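Local coordinates for protein Aac(6')-ib (Escherichia coli, PDB 2BUE) that probably transfers an acetyl group from acetyl-CoA to the 6'-amino group of aminoglycoside antibiotics such as kanamycin B, conferring resistance to them, at residues L131-V136 against Y167-F172. The protein carries 2 engineered substitutions. Residues are numbered along the deposited sequence; the frame is centred on the assembly and turned at random.
Sequences LGTKLV and YEKAGF. With COA (coenzyme A), chain B.
With chi1 at -61°, Thr133 sets its CG2 anti to the backbone N and its OG1 beside that N, while Lys169, bent at chi3 (-70°), carries its CE past Thr133 OG1 and its NZ on to the coenzyme phosphates. The two side chains cross at about a right angle, Thr133 OG1 lying 3.3 Å from Lys169 CE, and are joined through coenzyme A rather than by a mutual hydrogen bond. One pyrophosphate oxygen, O1A, is gripped twice by Thr133, from OG1 at 2.7 Å and from the backbone N at 3.0 Å; Gly132 N reaches O4A of the second phosphate. Lys169 NZ donates a hydrogen bond to the 3'-phosphate oxygen O8A (2.7 Å) and a weak one to O5B, the ester oxygen between ribose and pyrophosphate. Bridging the two, its positive charge probably offsets part of the phosphates' negative charge.

Behind this polar layer, Val136 CG1 packs 3.5 Å from Ala170 CB, also meeting Phe172 CE2 obliquely and the edge of the Tyr167 ring, whose OH is hydrogen-bonded to Gln119. A Schellman motif, Phe172 N bonding to Tyr167 O and Gly171 N to Glu168 O, ends helix 161-169. Phosphates held at the N-terminus of helix 131-144 by backbone N-H groups typify the GNAT pyrophosphate-binding site.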
loop_
_atom_site.group_PDB
_atom_site.type_symbol
_atom_site.label_atom_id
_atom_site.label_comp_id
_atom_site.label_asym_id
_atom_site.label_seq_id
_atom_site.Cartn_x
_atom_site.Cartn_y
_atom_site.Cartn_z
ATOM N N LEU A 131 4.038 -13.624 2.891
ATOM C CA LEU A 131 2.660 -13.121 3.075
ATOM C C LEU A 131 2.487 -11.714 2.487
ATOM O O LEU A 131 1.428 -11.391 1.930
ATOM C CB LEU A 131 2.306 -13.110 4.567
ATOM C CG LEU A 131 0.925 -13.525 5.041
ATOM C CD1 LEU A 131 0.514 -14.904 4.443
ATOM C CD2 LEU A 131 0.916 -13.589 6.587
ATOM N N GLY A 132 3.515 -10.880 2.629
ATOM C CA GLY A 132 3.491 -9.531 2.045
ATOM C C GLY A 132 3.417 -9.579 0.520
ATOM O O GLY A 132 2.654 -8.828 -0.095
ATOM N N THR A 133 4.192 -10.477 -0.094
ATOM C CA THR A 133 4.115 -10.688 -1.544
ATOM C C THR A 133 2.686 -11.119 -1.961
ATOM O O THR A 133 2.126 -10.572 -2.919
ATOM C CB THR A 133 5.202 -11.700 -2.019
ATOM O OG1 THR A 133 6.497 -11.166 -1.709
ATOM C CG2 THR A 133 5.133 -11.907 -3.521
ATOM N N LYS A 134 2.092 -12.063 -1.237
ATOM C CA LYS A 134 0.689 -12.452 -1.492
ATOM C C LYS A 134 -0.287 -11.271 -1.400
ATOM O O LYS A 134 -1.160 -11.102 -2.251
ATOM C CB LYS A 134 0.261 -13.545 -0.513
ATOM C CG LYS A 134 0.849 -14.871 -0.861
ATOM C CD LYS A 134 0.593 -15.880 0.232
ATOM C CE LYS A 134 1.291 -17.185 -0.093
ATOM N NZ LYS A 134 0.438 -17.991 -1.009
ATOM N N LEU A 135 -0.122 -10.469 -0.348
ATOM C CA LEU A 135 -0.962 -9.298 -0.134
ATOM C C LEU A 135 -0.820 -8.331 -1.322
ATOM O O LEU A 135 -1.824 -7.900 -1.919
ATOM C CB LEU A 135 -0.583 -8.626 1.196
ATOM C CG LEU A 135 -1.446 -7.475 1.714
ATOM C CD1 LEU A 135 -1.066 -7.190 3.161
ATOM C CD2 LEU A 135 -1.277 -6.206 0.849
ATOM N N VAL A 136 0.424 -8.004 -1.686
ATOM C CA VAL A 136 0.664 -7.095 -2.806
ATOM C C VAL A 136 0.072 -7.655 -4.113
ATOM O O VAL A 136 -0.637 -6.940 -4.823
ATOM C CB VAL A 136 2.138 -6.702 -2.912
ATOM C CG1 VAL A 136 2.360 -5.801 -4.128
ATOM C CG2 VAL A 136 2.540 -5.949 -1.606
ATOM N N TYR A 167 8.081 -6.003 -3.282
ATOM C CA TYR A 167 7.434 -5.403 -4.446
ATOM C C TYR A 167 7.932 -6.004 -5.766
ATOM O O TYR A 167 7.143 -6.272 -6.673
ATOM C CB TYR A 167 7.593 -3.881 -4.450
ATOM C CG TYR A 167 6.696 -3.166 -3.455
ATOM C CD1 TYR A 167 5.293 -3.368 -3.492
ATOM C CD2 TYR A 167 7.221 -2.213 -2.560
ATOM C CE1 TYR A 167 4.422 -2.683 -2.615
ATOM C CE2 TYR A 167 6.363 -1.537 -1.654
ATOM C CZ TYR A 167 4.954 -1.787 -1.700
ATOM O OH TYR A 167 4.031 -1.161 -0.857
ATOM N N GLU A 168 9.244 -6.220 -5.855
ATOM C CA GLU A 168 9.829 -6.895 -7.030
ATOM C C GLU A 168 9.245 -8.293 -7.221
ATOM O O GLU A 168 8.877 -8.660 -8.339
ATOM C CB GLU A 168 11.355 -6.961 -6.897
ATOM C CG GLU A 168 12.023 -5.609 -7.091
ATOM C CD GLU A 168 13.536 -5.730 -7.104
ATOM O OE1 GLU A 168 14.052 -6.649 -6.418
ATOM O OE2 GLU A 168 14.191 -4.910 -7.789
ATOM N N LYS A 169 9.151 -9.059 -6.134
ATOM C CA LYS A 169 8.573 -10.412 -6.188
ATOM C C LYS A 169 7.112 -10.379 -6.657
ATOM O O LYS A 169 6.635 -11.300 -7.336
ATOM C CB LYS A 169 8.680 -11.101 -4.832
ATOM C CG LYS A 169 10.113 -11.447 -4.462
ATOM C CD LYS A 169 10.168 -12.577 -3.472
ATOM C CE LYS A 169 9.660 -12.148 -2.148
ATOM N NZ LYS A 169 9.344 -13.322 -1.276
ATOM N N ALA A 170 6.416 -9.297 -6.322
ATOM C CA ALA A 170 5.029 -9.107 -6.766
ATOM C C ALA A 170 4.866 -8.463 -8.157
ATOM O O ALA A 170 3.732 -8.120 -8.549
ATOM C CB ALA A 170 4.254 -8.301 -5.722
ATOM N N GLY A 171 5.970 -8.249 -8.878
ATOM C CA GLY A 171 5.927 -7.824 -10.289
ATOM C C GLY A 171 6.239 -6.354 -10.549
ATOM O O GLY A 171 6.103 -5.876 -11.673
ATOM N N PHE A 172 6.633 -5.617 -9.507
ATOM C CA PHE A 172 6.994 -4.220 -9.683
ATOM C C PHE A 172 8.441 -4.111 -10.159
ATOM O O PHE A 172 9.264 -4.984 -9.866
ATOM C CB PHE A 172 6.824 -3.443 -8.369
ATOM C CG PHE A 172 5.387 -3.162 -8.024
ATOM C CD1 PHE A 172 4.821 -1.923 -8.358
ATOM C CD2 PHE A 172 4.609 -4.132 -7.373
ATOM C CE1 PHE A 172 3.480 -1.648 -8.071
ATOM C CE2 PHE A 172 3.282 -3.866 -7.075
ATOM C CZ PHE A 172 2.717 -2.623 -7.421
HETATM N N1A COA B . 16.670 -6.723 3.799
HETATM C C2A COA B . 16.625 -7.010 2.499
HETATM N N3A COA B . 15.850 -7.980 2.035
HETATM C C4A COA B . 15.094 -8.695 2.888
HETATM C C5A COA B . 15.116 -8.429 4.246
HETATM C C6A COA B . 15.934 -7.406 4.702
HETATM N N6A COA B . 15.972 -7.125 6.010
HETATM N N7A COA B . 14.286 -9.275 4.853
HETATM C C8A COA B . 13.758 -10.055 3.915
HETATM N N9A COA B . 14.257 -9.705 2.724
HETATM C C1B COA B . 13.914 -10.296 1.436
HETATM C C2B COA B . 13.364 -11.674 1.738
HETATM O O2B COA B . 14.438 -12.616 1.649
HETATM C C3B COA B . 12.320 -11.836 0.637
HETATM O O3B COA B . 12.979 -12.094 -0.606
HETATM P P3B COA B . 13.265 -13.592 -1.093
HETATM O O7A COA B . 13.762 -13.415 -2.624
HETATM O O8A COA B . 11.844 -14.342 -1.144
HETATM O O9A COA B . 14.265 -14.277 -0.226
HETATM C C4B COA B . 11.720 -10.424 0.546
HETATM O O4B COA B . 12.757 -9.512 1.001
HETATM C C5B COA B . 10.406 -10.101 1.261
HETATM O O5B COA B . 9.294 -10.817 0.708
HETATM P P1A COA B . 8.099 -11.266 1.722
HETATM O O1A COA B . 6.837 -11.536 0.940
HETATM O O2A COA B . 8.530 -12.293 2.703
HETATM O O3A COA B . 7.901 -9.889 2.500
HETATM P P2A COA B . 6.985 -9.735 3.841
HETATM O O4A COA B . 6.014 -10.845 3.893
HETATM O O5A COA B . 7.837 -9.419 5.026
HETATM O O6A COA B . 6.188 -8.382 3.437
HETATM C CBP COA B . 6.268 -6.013 3.978
HETATM C CCP COA B . 6.883 -7.143 3.127
HETATM C CDP COA B . 7.046 -4.712 3.672
HETATM C CEP COA B . 4.777 -5.854 3.583
HETATM C CAP COA B . 6.392 -6.381 5.496
HETATM O OAP COA B . 7.733 -6.819 5.801
HETATM C C9P COA B . 5.952 -5.236 6.434
HETATM O O9P COA B . 4.756 -4.957 6.544
HETATM N N8P COA B . 6.947 -4.600 7.095
HETATM C C7P COA B . 6.706 -3.481 8.034
HETATM C C6P COA B . 5.958 -2.314 7.337
HETATM C C5P COA B . 6.557 -1.901 5.970
HETATM O O5P COA B . 7.775 -1.892 5.771
HETATM N N4P COA B . 5.663 -1.541 5.034
HETATM C C3P COA B . 6.100 -1.155 3.675
HETATM C C2P COA B . 6.439 0.328 3.549
HETATM S S1P COA B . 6.827 0.813 1.807
#